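Local coordinates for protein nucleocapsid (Crimean-congo hemorrhagic fever virus, PDB 4AKL) that probably binds single- and double-stranded RNA, helps to package the viral genome, and may cut double-stranded DNA without sequence specificity, at residues P118-E121 / Q122-N125; K157-G160 / E161-M164; Y312-K316 / A317-P321; N415-N419 / T420-N424. All coordinates share one frame; numbering follows the deposited sequence.

All four contacts are local turns or caps at helix ends. Contacts 1, 2 and 4 lie at the starts of helices 120-136, 163-181 and 425-440, whereas contact 3 closes the end of helix 306-316. Contacts 2 and 4, with centres about 12 Å apart, touch: Lys157 O lies 3.0 Å from Asn424 ND2, a probable hydrogen bond, and Pro159 packs on the backbone of Asn423. Contacts 1 and 3 approach to about 9 Å between nearest atoms, and helix 104-107 reaches both through Trp106. Contacts 1 and 2 lie on opposite sides of the chain's centre, their centres about 38 Å apart. A triethylene glycol, probably from crystallisation, sits about 5 Å from the side chain of Lys119.

Contact 1: P118-E121 / Q122-N125; sequences PKIE and QLFN
Gln122 folds its side chain back over Lys119, the N-cap of helix 120-136, and accepts the backbone N-H of that residue. Gln122 OE1 lies 2.9 Å from Lys119 N, with the donor in the plane of the amide carbonyl. This is half of a capping box, the half in which the side chain at N3 receives the N-H of the N-cap; lysine at the cap supplies no side-chain acceptor for the other half. With CG beside the backbone N (chi1 -65°) and the chain extended beyond it, the amide reaches back past the start of the helix. Lys119, bent at chi2 and chi3, passes obliquely across the Gln122 amide, its CE 3.2 Å from Gln122 OE1, while Gln122 NE2 is satisfied by Ser105 O.

Leu123 follows, donating a weak backbone bond to Lys119 O, and its CD2 rests 3.8 Å from Pro118 CG. Its other methyl meets Ile120 CD1 as the two chains cross at about a right angle. Phe124 N then bonds to Ile120 O at 2.9 Å, the first short i to i+4 link of the helix. The Phe124 ring also receives Ile120 over one face: CG1 stands 4.1 Å from the ring centroid, a CH-pi contact offset toward the rim. Asn125 N continues the ladder to Glu121 O at 2.8 Å, and its amide leads away from 118-121, OD1 accepting Trp106 NE1 and ND2 donating to Thr102 O.

Helix 110-113 covers Pro118, Lys119 and Gln122, while helix 295-301 packs against Ile120, Leu123 and Phe124 through Leu297 and Arg298.

Contact 2: K157-G160 / E161-M164; sequences KVPG and EIVM
Val158 and Pro159 pack against Ile162 and Val163 across a tight turn that leads from strand 155-156 into helix 163-181. The contact is a local one, a type I beta turn of residues Pro159 to Ile162 with Val158 packed against Ile162 and Val163 beside it. Ile162 N donates to Pro159 O at 3.1 Å; the bond is nearly straight at hydrogen (167°), although the donor stands 44° above the carbonyl plane. A second, overlapping turn follows, in which Val163 N reaches Gly160 O at 3.4 Å and the bond is weak. Two successive turns thus wind the chain toward helical form, with Ile162 as the N-cap.

The apolar side chains meet on the side where Val158 faces the turn. Val158 CG2 lies 3.6 Å from Val163 CG2, a methyl-to-methyl touch between chains that cross at a slant. Val158 CB meets Ile162 CG1 at 3.9 Å. Ile162 holds CG1 between its own backbone N and carbonyl carbon (chi1 72°), which carries that branch back over the turn: CG1 comes within 3.5 Å of Pro159 O, and CD1 reaches 4.3 Å from Pro159 CD. Val163 CG2 also approaches Pro159 O, so this carbonyl has apolar groups close by as well as its N-H partner.

Beneath the patch runs helix 425-440, where Val158 and Ile162 share Ala427, Ile162 also touches Val431, and Pro159 rests on Arg428. Val158 is hydrogen-bonded through its backbone to Ile482, just past strand 480-481, the parallel partner of strand 155-156.

Contact 3: Y312-K316 / A317-P321; sequences YWLYK and AGVTP
Val319 N and Gly318 N both turn back into the last turn of helix 306-316, and together they make a Schellman motif. The outer bond joins Val319 N to Leu314 O at 3.0 Å, the inner one Gly318 N to Tyr315 O at 2.9 Å. They differ in approach: the inner donor stands 57° above its carbonyl plane, whereas the outer is tilted by only about half as much. Just before them, Ala317 N makes the final regular helical bond, to Trp313 O. Gly318, with phi 74°, takes the chain out of the helix and brings Val319 against Leu314.

The apolar partner of this capping pattern is the pair Leu314 and Val319, the residues joined by the outer bond. Val319 points toward the helix, and its CB sits 3.4 Å from Leu314 O, packing against the carbonyl that its own N-H engages. Helix 86-98 touches Leu314 through Leu93, and helix 355-360 supplies Leu359 under Ala317 and Trp355 beside Val319.

One turn back, Lys316 has CG beside its backbone N (chi1 -69°), which sets CG 3.5 Å above the Tyr312 ring plane, toward the rim; the chain beyond bends at chi2 and chi3. Asp107 OD1 receives both, in a salt bridge with Lys316 NZ and a hydrogen bond with Tyr312 OH. At the ends of the outer-bonded pair, Val319 CG2 meets Leu314 CD2 at 4.0 Å.

Contact 4: N415-N419 / T420-N424; sequences NLRTN and TETNN
Asn419 O accepts Asn424 N at 2.9 Å, an i to i+5 bond that closes a pi-turn, and Thr420 O takes a weaker inner bond from Asn423 N. The polar side chains of the loop fasten onto this frame. Asn419 carries its CG between the backbone N and the carbonyl carbon (chi1 48°), which brings the amide round to Thr422. Thr422 OG1 donates to Asn419 OD1 at 3.2 Å, from 61° above the carbonyl plane. Glu421 also leans in, its OE1 3.2 Å from Asn419 CB, with the carboxylate and amide planes nearly perpendicular. Asn419 OD1 and Glu421 OE1 are both acceptors, so their closeness is no bond.

Asn423 adds a side-chain bond, ND2 to Thr420 O at 2.8 Å, in the carbonyl plane and on a lone pair. Thr420 O thus has two donors from Asn423, the side chain and, weakly, the backbone N.

The turn delivers Asn424 to the N-cap of helix 425-440. Its CG is anti to the backbone N (chi1 -163°), which sends OD1 forward to cap Ala427 N, while ND2 bonds to Lys157 O. On the way the amide lies side by side with Thr418, OD1 3.2 Å from Thr418 CA.

Arg417 crosses Thr422 at about a right angle, its CB 3.7 Å from Thr422 OG1. At the far end of that side chain Asn419 ND2 lies in the guanidinium plane, at its edge, and Arg417 NH2 bonds to Asp28 O.

Contact 1: P118-E121 / Q122-N125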
loop_
_atom_site.group_PDB
_atom_site.type_symbol
_atom_site.label_atom_id
_atom_site.label_comp_id
_atom_site.label_asym_id
_atom_site.label_seq_id
_atom_site.Cartn_x
_atom_site.Cartn_y
_atom_site.Cartn_z
ATOM N N PRO A 118 -3.489 -2.608 -13.980
ATOM C CA PRO A 118 -4.067 -3.855 -13.533
ATOM C C PRO A 118 -5.599 -3.871 -13.606
ATOM O O PRO A 118 -6.239 -2.834 -13.552
ATOM C CB PRO A 118 -3.626 -3.944 -12.086
ATOM C CG PRO A 118 -3.389 -2.610 -11.650
ATOM C CD PRO A 118 -2.958 -1.819 -12.851
ATOM N N LYS A 119 -6.158 -5.057 -13.737
ATOM C CA LYS A 119 -7.595 -5.275 -13.512
ATOM C C LYS A 119 -7.858 -5.104 -12.022
ATOM O O LYS A 119 -6.977 -5.347 -11.173
ATOM C CB LYS A 119 -7.984 -6.663 -13.967
ATOM C CG LYS A 119 -7.871 -6.814 -15.499
ATOM C CD LYS A 119 -7.487 -8.273 -15.967
ATOM C CE LYS A 119 -5.966 -8.365 -16.295
ATOM N NZ LYS A 119 -5.361 -9.768 -16.250
ATOM N N ILE A 120 -9.068 -4.712 -11.673
ATOM C CA ILE A 120 -9.367 -4.439 -10.287
ATOM C C ILE A 120 -9.169 -5.733 -9.434
ATOM O O ILE A 120 -8.751 -5.643 -8.314
ATOM C CB ILE A 120 -10.776 -3.807 -10.137
ATOM C CG1 ILE A 120 -11.028 -3.293 -8.720
ATOM C CG2 ILE A 120 -11.853 -4.808 -10.521
ATOM C CD1 ILE A 120 -10.167 -2.170 -8.294
ATOM N N GLU A 121 -9.459 -6.912 -10.009
ATOM C CA GLU A 121 -9.388 -8.180 -9.277
ATOM C C GLU A 121 -7.929 -8.445 -8.867
ATOM O O GLU A 121 -7.680 -8.921 -7.790
ATOM C CB GLU A 121 -9.885 -9.376 -10.115
ATOM C CG GLU A 121 -11.388 -9.509 -10.404
ATOM C CD GLU A 121 -11.926 -8.617 -11.571
ATOM O OE1 GLU A 121 -11.116 -7.950 -12.280
ATOM O OE2 GLU A 121 -13.177 -8.605 -11.736
ATOM N N GLN A 122 -6.983 -8.117 -9.761
ATOM C CA GLN A 122 -5.535 -8.220 -9.468
ATOM C C GLN A 122 -5.153 -7.331 -8.280
ATOM O O GLN A 122 -4.327 -7.741 -7.477
ATOM C CB GLN A 122 -4.689 -7.882 -10.694
ATOM C CG GLN A 122 -4.872 -8.881 -11.851
ATOM C CD GLN A 122 -4.176 -8.435 -13.102
ATOM O OE1 GLN A 122 -4.482 -7.389 -13.618
ATOM N NE2 GLN A 122 -3.235 -9.240 -13.602
ATOM N N LEU A 123 -5.771 -6.150 -8.158
ATOM C CA LEU A 123 -5.528 -5.267 -6.999
ATOM C C LEU A 123 -6.110 -5.863 -5.748
ATOM O O LEU A 123 -5.407 -5.914 -4.716
ATOM C CB LEU A 123 -6.112 -3.841 -7.152
ATOM C CG LEU A 123 -5.532 -2.925 -8.192
ATOM C CD1 LEU A 123 -6.235 -1.577 -8.271
ATOM C CD2 LEU A 123 -4.003 -2.745 -7.906
ATOM N N PHE A 124 -7.388 -6.310 -5.815
ATOM C CA PHE A 124 -8.027 -6.878 -4.614
ATOM C C PHE A 124 -7.321 -8.106 -4.124
ATOM O O PHE A 124 -7.096 -8.229 -2.925
ATOM C CB PHE A 124 -9.493 -7.207 -4.850
ATOM C CG PHE A 124 -10.389 -6.006 -4.929
ATOM C CD1 PHE A 124 -10.040 -4.773 -4.359
ATOM C CD2 PHE A 124 -11.606 -6.112 -5.554
ATOM C CE1 PHE A 124 -10.914 -3.685 -4.445
ATOM C CE2 PHE A 124 -12.463 -5.022 -5.629
ATOM C CZ PHE A 124 -12.102 -3.811 -5.068
ATOM N N ASN A 125 -6.937 -9.006 -5.052
ATOM C CA ASN A 125 -6.229 -10.213 -4.711
ATOM C C ASN A 125 -4.899 -9.913 -4.006
ATOM O O ASN A 125 -4.533 -10.596 -3.043
ATOM C CB ASN A 125 -6.016 -11.065 -5.973
ATOM C CG ASN A 125 -5.274 -12.388 -5.697
ATOM O OD1 ASN A 125 -4.080 -12.401 -5.370
ATOM N ND2 ASN A 125 -5.981 -13.500 -5.848
#

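Contact 2: K157-G160 / E161-M164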
loop_
_atom_site.group_PDB
_atom_site.type_symbol
_atom_site.label_atom_id
_atom_site.label_comp_id
_atom_site.label_asym_id
_atom_site.label_seq_id
_atom_site.Cartn_x
_atom_site.Cartn_y
_atom_site.Cartn_z
ATOM N N LYS A 157 -2.394 18.139 13.340
ATOM C CA LYS A 157 -1.759 19.257 14.025
ATOM C C LYS A 157 -0.317 19.386 13.581
ATOM O O LYS A 157 0.456 18.454 13.739
ATOM C CB LYS A 157 -1.790 19.058 15.537
ATOM C CG LYS A 157 -1.124 20.177 16.314
ATOM C CD LYS A 157 -1.962 21.422 16.312
ATOM C CE LYS A 157 -1.107 22.649 16.546
ATOM N NZ LYS A 157 0.007 22.412 17.504
ATOM N N VAL A 158 0.034 20.549 13.029
ATOM C CA VAL A 158 1.399 20.868 12.621
ATOM C C VAL A 158 1.720 22.243 13.171
ATOM O O VAL A 158 0.811 22.962 13.485
ATOM C CB VAL A 158 1.559 20.889 11.073
ATOM C CG1 VAL A 158 1.214 19.508 10.458
ATOM C CG2 VAL A 158 0.720 21.978 10.443
ATOM N N PRO A 159 3.011 22.609 13.285
ATOM C CA PRO A 159 3.423 23.967 13.621
ATOM C C PRO A 159 2.882 25.006 12.641
ATOM O O PRO A 159 2.817 24.722 11.456
ATOM C CB PRO A 159 4.943 23.930 13.487
ATOM C CG PRO A 159 5.308 22.557 13.473
ATOM C CD PRO A 159 4.163 21.711 13.153
ATOM N N GLY A 160 2.514 26.193 13.158
ATOM C CA GLY A 160 1.958 27.295 12.364
ATOM C C GLY A 160 2.760 27.695 11.132
ATOM O O GLY A 160 2.191 28.086 10.113
ATOM N N GLU A 161 4.078 27.593 11.218
ATOM C CA GLU A 161 4.951 27.985 10.124
ATOM C C GLU A 161 4.970 27.037 8.909
ATOM O O GLU A 161 5.581 27.367 7.894
ATOM C CB GLU A 161 6.385 28.184 10.642
ATOM C CG GLU A 161 7.039 26.935 11.238
ATOM C CD GLU A 161 8.568 27.024 11.290
ATOM O OE1 GLU A 161 9.192 27.451 10.283
ATOM O OE2 GLU A 161 9.150 26.665 12.347
ATOM N N ILE A 162 4.348 25.862 8.997
ATOM C CA ILE A 162 4.223 25.003 7.822
ATOM C C ILE A 162 2.770 24.737 7.436
ATOM O O ILE A 162 2.525 23.945 6.546
ATOM C CB ILE A 162 4.987 23.702 8.000
ATOM C CG1 ILE A 162 4.295 22.762 9.000
ATOM C CG2 ILE A 162 6.431 24.007 8.424
ATOM C CD1 ILE A 162 4.817 21.352 8.934
ATOM N N VAL A 163 1.805 25.389 8.096
ATOM C CA VAL A 163 0.397 25.156 7.787
ATOM C C VAL A 163 0.063 25.411 6.306
ATOM O O VAL A 163 -0.521 24.562 5.642
ATOM C CB VAL A 163 -0.556 25.971 8.727
ATOM C CG1 VAL A 163 -1.942 26.061 8.143
ATOM C CG2 VAL A 163 -0.634 25.316 10.088
ATOM N N MET A 164 0.437 26.564 5.803
ATOM C CA MET A 164 0.152 26.900 4.411
ATOM C C MET A 164 0.846 25.875 3.441
ATOM O O MET A 164 0.228 25.435 2.493
ATOM C CB MET A 164 0.483 28.378 4.123
ATOM C CG MET A 164 -0.753 29.379 4.257
ATOM S SD MET A 164 -2.101 29.055 5.467
ATOM C CE MET A 164 -1.743 30.287 6.755
#

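Contact 3: Y312-K316 / A317-P321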
loop_
_atom_site.group_PDB
_atom_site.type_symbol
_atom_site.label_atom_id
_atom_site.label_comp_id
_atom_site.label_asym_id
_atom_site.label_seq_id
_atom_site.Cartn_x
_atom_site.Cartn_y
_atom_site.Cartn_z
ATOM N N TYR A 312 7.862 -10.157 -1.812
ATOM C CA TYR A 312 7.517 -10.660 -3.110
ATOM C C TYR A 312 8.704 -10.472 -4.087
ATOM O O TYR A 312 9.012 -11.368 -4.888
ATOM C CB TYR A 312 6.276 -9.963 -3.629
ATOM C CG TYR A 312 5.926 -10.357 -5.014
ATOM C CD1 TYR A 312 5.575 -11.670 -5.311
ATOM C CD2 TYR A 312 5.943 -9.427 -6.051
ATOM C CE1 TYR A 312 5.248 -12.061 -6.618
ATOM C CE2 TYR A 312 5.614 -9.818 -7.389
ATOM C CZ TYR A 312 5.270 -11.115 -7.655
ATOM O OH TYR A 312 4.956 -11.508 -8.954
ATOM N N TRP A 313 9.377 -9.315 -4.009
ATOM C CA TRP A 313 10.481 -9.027 -4.930
ATOM C C TRP A 313 11.669 -9.895 -4.612
ATOM O O TRP A 313 12.330 -10.376 -5.533
ATOM C CB TRP A 313 10.835 -7.519 -4.962
ATOM C CG TRP A 313 9.689 -6.679 -5.520
ATOM C CD1 TRP A 313 8.832 -7.027 -6.561
ATOM C CD2 TRP A 313 9.253 -5.416 -5.058
ATOM N NE1 TRP A 313 7.919 -6.035 -6.776
ATOM C CE2 TRP A 313 8.151 -5.028 -5.864
ATOM C CE3 TRP A 313 9.697 -4.552 -4.053
ATOM C CZ2 TRP A 313 7.499 -3.839 -5.693
ATOM C CZ3 TRP A 313 9.043 -3.374 -3.875
ATOM C CH2 TRP A 313 7.948 -3.016 -4.691
ATOM N N LEU A 314 11.940 -10.106 -3.332
ATOM C CA LEU A 314 12.940 -11.086 -2.958
ATOM C C LEU A 314 12.625 -12.460 -3.547
ATOM O O LEU A 314 13.485 -13.082 -4.182
ATOM C CB LEU A 314 13.021 -11.237 -1.474
ATOM C CG LEU A 314 13.502 -10.125 -0.588
ATOM C CD1 LEU A 314 13.577 -10.702 0.845
ATOM C CD2 LEU A 314 14.870 -9.550 -1.054
ATOM N N TYR A 315 11.386 -12.912 -3.370
ATOM C CA TYR A 315 10.963 -14.193 -3.930
ATOM C C TYR A 315 11.182 -14.214 -5.452
ATOM O O TYR A 315 11.863 -15.098 -5.955
ATOM C CB TYR A 315 9.525 -14.508 -3.500
ATOM C CG TYR A 315 8.845 -15.473 -4.350
ATOM C CD1 TYR A 315 9.069 -16.858 -4.202
ATOM C CD2 TYR A 315 7.971 -15.054 -5.308
ATOM C CE1 TYR A 315 8.384 -17.785 -5.034
ATOM C CE2 TYR A 315 7.305 -15.975 -6.136
ATOM C CZ TYR A 315 7.520 -17.324 -5.986
ATOM O OH TYR A 315 6.839 -18.207 -6.827
ATOM N N LYS A 316 10.659 -13.221 -6.169
ATOM C CA LYS A 316 10.819 -13.174 -7.611
ATOM C C LYS A 316 12.256 -13.112 -8.092
ATOM O O LYS A 316 12.525 -13.624 -9.134
ATOM C CB LYS A 316 10.082 -11.987 -8.225
ATOM C CG LYS A 316 8.618 -12.100 -8.159
ATOM C CD LYS A 316 8.036 -13.345 -8.955
ATOM C CE LYS A 316 7.810 -12.989 -10.419
ATOM N NZ LYS A 316 6.909 -13.982 -11.059
ATOM N N ALA A 317 13.126 -12.445 -7.332
ATOM C CA ALA A 317 14.529 -12.369 -7.639
ATOM C C ALA A 317 15.315 -13.642 -7.284
ATOM O O ALA A 317 16.491 -13.695 -7.550
ATOM C CB ALA A 317 15.194 -11.129 -6.953
ATOM N N GLY A 318 14.667 -14.633 -6.703
ATOM C CA GLY A 318 15.326 -15.890 -6.342
ATOM C C GLY A 318 16.211 -15.743 -5.135
ATOM O O GLY A 318 17.182 -16.472 -5.020
ATOM N N VAL A 319 15.884 -14.811 -4.224
ATOM C CA VAL A 319 16.677 -14.611 -3.018
ATOM C C VAL A 319 16.387 -15.733 -1.989
ATOM O O VAL A 319 15.271 -16.161 -1.845
ATOM C CB VAL A 319 16.432 -13.236 -2.406
ATOM C CG1 VAL A 319 17.182 -13.091 -1.111
ATOM C CG2 VAL A 319 16.816 -12.119 -3.434
ATOM N N THR A 320 17.412 -16.196 -1.285
ATOM C CA THR A 320 17.227 -17.275 -0.307
ATOM C C THR A 320 17.591 -16.728 1.052
ATOM O O THR A 320 18.187 -15.637 1.147
ATOM C CB THR A 320 18.101 -18.484 -0.622
ATOM O OG1 THR A 320 19.468 -18.200 -0.264
ATOM C CG2 THR A 320 17.993 -18.882 -2.114
ATOM N N PRO A 321 17.239 -17.455 2.119
ATOM C CA PRO A 321 17.715 -17.036 3.427
ATOM C C PRO A 321 19.236 -16.896 3.439
ATOM O O PRO A 321 19.761 -16.009 4.120
ATOM C CB PRO A 321 17.245 -18.167 4.335
ATOM C CG PRO A 321 15.962 -18.611 3.670
ATOM C CD PRO A 321 16.235 -18.532 2.218
#

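Contact 4: N415-N419 / T420-N424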
loop_
_atom_site.group_PDB
_atom_site.type_symbol
_atom_site.label_atom_id
_atom_site.label_comp_id
_atom_site.label_asym_id
_atom_site.label_seq_id
_atom_site.Cartn_x
_atom_site.Cartn_y
_atom_site.Cartn_z
ATOM N N ASN A 415 8.667 6.986 10.925
ATOM C CA ASN A 415 9.103 6.833 12.319
ATOM C C ASN A 415 9.322 8.184 13.042
ATOM O O ASN A 415 9.489 8.200 14.257
ATOM C CB ASN A 415 10.381 5.996 12.389
ATOM C CG ASN A 415 10.689 5.514 13.783
ATOM O OD1 ASN A 415 9.765 5.202 14.572
ATOM N ND2 ASN A 415 11.963 5.462 14.117
ATOM N N LEU A 416 9.330 9.310 12.311
ATOM C CA LEU A 416 9.465 10.628 12.962
ATOM C C LEU A 416 8.148 10.948 13.636
ATOM O O LEU A 416 7.092 10.724 13.020
ATOM C CB LEU A 416 9.817 11.751 11.990
ATOM C CG LEU A 416 11.274 11.828 11.534
ATOM C CD1 LEU A 416 11.393 12.749 10.333
ATOM C CD2 LEU A 416 12.240 12.265 12.677
ATOM N N ARG A 417 8.212 11.483 14.872
ATOM C CA ARG A 417 6.990 11.764 15.658
ATOM C C ARG A 417 6.123 12.798 14.982
ATOM O O ARG A 417 6.619 13.638 14.232
ATOM C CB ARG A 417 7.316 12.237 17.110
ATOM C CG ARG A 417 7.894 11.145 18.006
ATOM C CD ARG A 417 8.210 11.623 19.415
ATOM N NE ARG A 417 8.732 10.525 20.255
ATOM C CZ ARG A 417 7.990 9.583 20.868
ATOM N NH1 ARG A 417 6.646 9.562 20.779
ATOM N NH2 ARG A 417 8.607 8.633 21.587
ATOM N N THR A 418 4.829 12.721 15.250
ATOM C CA THR A 418 3.873 13.691 14.767
ATOM C C THR A 418 3.282 14.554 15.890
ATOM O O THR A 418 2.518 15.455 15.605
ATOM C CB THR A 418 2.709 13.004 14.004
ATOM O OG1 THR A 418 2.067 12.043 14.849
ATOM C CG2 THR A 418 3.242 12.303 12.692
ATOM N N ASN A 419 3.643 14.291 17.150
ATOM C CA ASN A 419 2.989 14.990 18.300
ATOM C C ASN A 419 3.461 16.432 18.508
ATOM O O ASN A 419 4.513 16.840 18.001
ATOM C CB ASN A 419 3.104 14.171 19.574
ATOM C CG ASN A 419 4.505 13.668 19.834
ATOM O OD1 ASN A 419 5.334 14.350 20.456
ATOM N ND2 ASN A 419 4.778 12.428 19.365
ATOM N N THR A 420 2.673 17.217 19.236
ATOM C CA THR A 420 3.007 18.652 19.409
ATOM C C THR A 420 4.107 18.886 20.443
ATOM O O THR A 420 4.725 19.944 20.414
ATOM C CB THR A 420 1.783 19.501 19.752
ATOM O OG1 THR A 420 0.689 19.108 18.928
ATOM C CG2 THR A 420 2.068 21.007 19.525
ATOM N N GLU A 421 4.366 17.919 21.336
ATOM C CA GLU A 421 5.469 18.036 22.326
ATOM C C GLU A 421 6.830 18.198 21.618
ATOM O O GLU A 421 7.723 18.877 22.134
ATOM C CB GLU A 421 5.528 16.838 23.264
ATOM C CG GLU A 421 4.315 16.695 24.219
ATOM C CD GLU A 421 3.132 15.916 23.622
ATOM O OE1 GLU A 421 3.021 15.766 22.366
ATOM O OE2 GLU A 421 2.306 15.455 24.436
ATOM N N THR A 422 6.965 17.561 20.450
ATOM C CA THR A 422 8.112 17.737 19.557
ATOM C C THR A 422 7.751 18.561 18.301
ATOM O O THR A 422 8.552 18.684 17.415
ATOM C CB THR A 422 8.684 16.362 19.116
ATOM O OG1 THR A 422 7.630 15.567 18.583
ATOM C CG2 THR A 422 9.303 15.632 20.286
ATOM N N ASN A 423 6.557 19.134 18.235
ATOM C CA ASN A 423 6.097 19.933 17.055
ATOM C C ASN A 423 6.146 19.239 15.677
ATOM O O ASN A 423 6.516 19.833 14.645
ATOM C CB ASN A 423 6.773 21.336 17.040
ATOM C CG ASN A 423 5.882 22.419 17.618
ATOM O OD1 ASN A 423 6.009 23.576 17.247
ATOM N ND2 ASN A 423 4.970 22.050 18.526
ATOM N N ASN A 424 5.752 17.975 15.682
ATOM C CA ASN A 424 5.563 17.191 14.483
ATOM C C ASN A 424 6.771 17.216 13.500
ATOM O O ASN A 424 6.663 17.689 12.374
ATOM C CB ASN A 424 4.234 17.611 13.817
ATOM C CG ASN A 424 3.740 16.585 12.789
ATOM O OD1 ASN A 424 4.487 15.706 12.407
ATOM N ND2 ASN A 424 2.474 16.703 12.352
#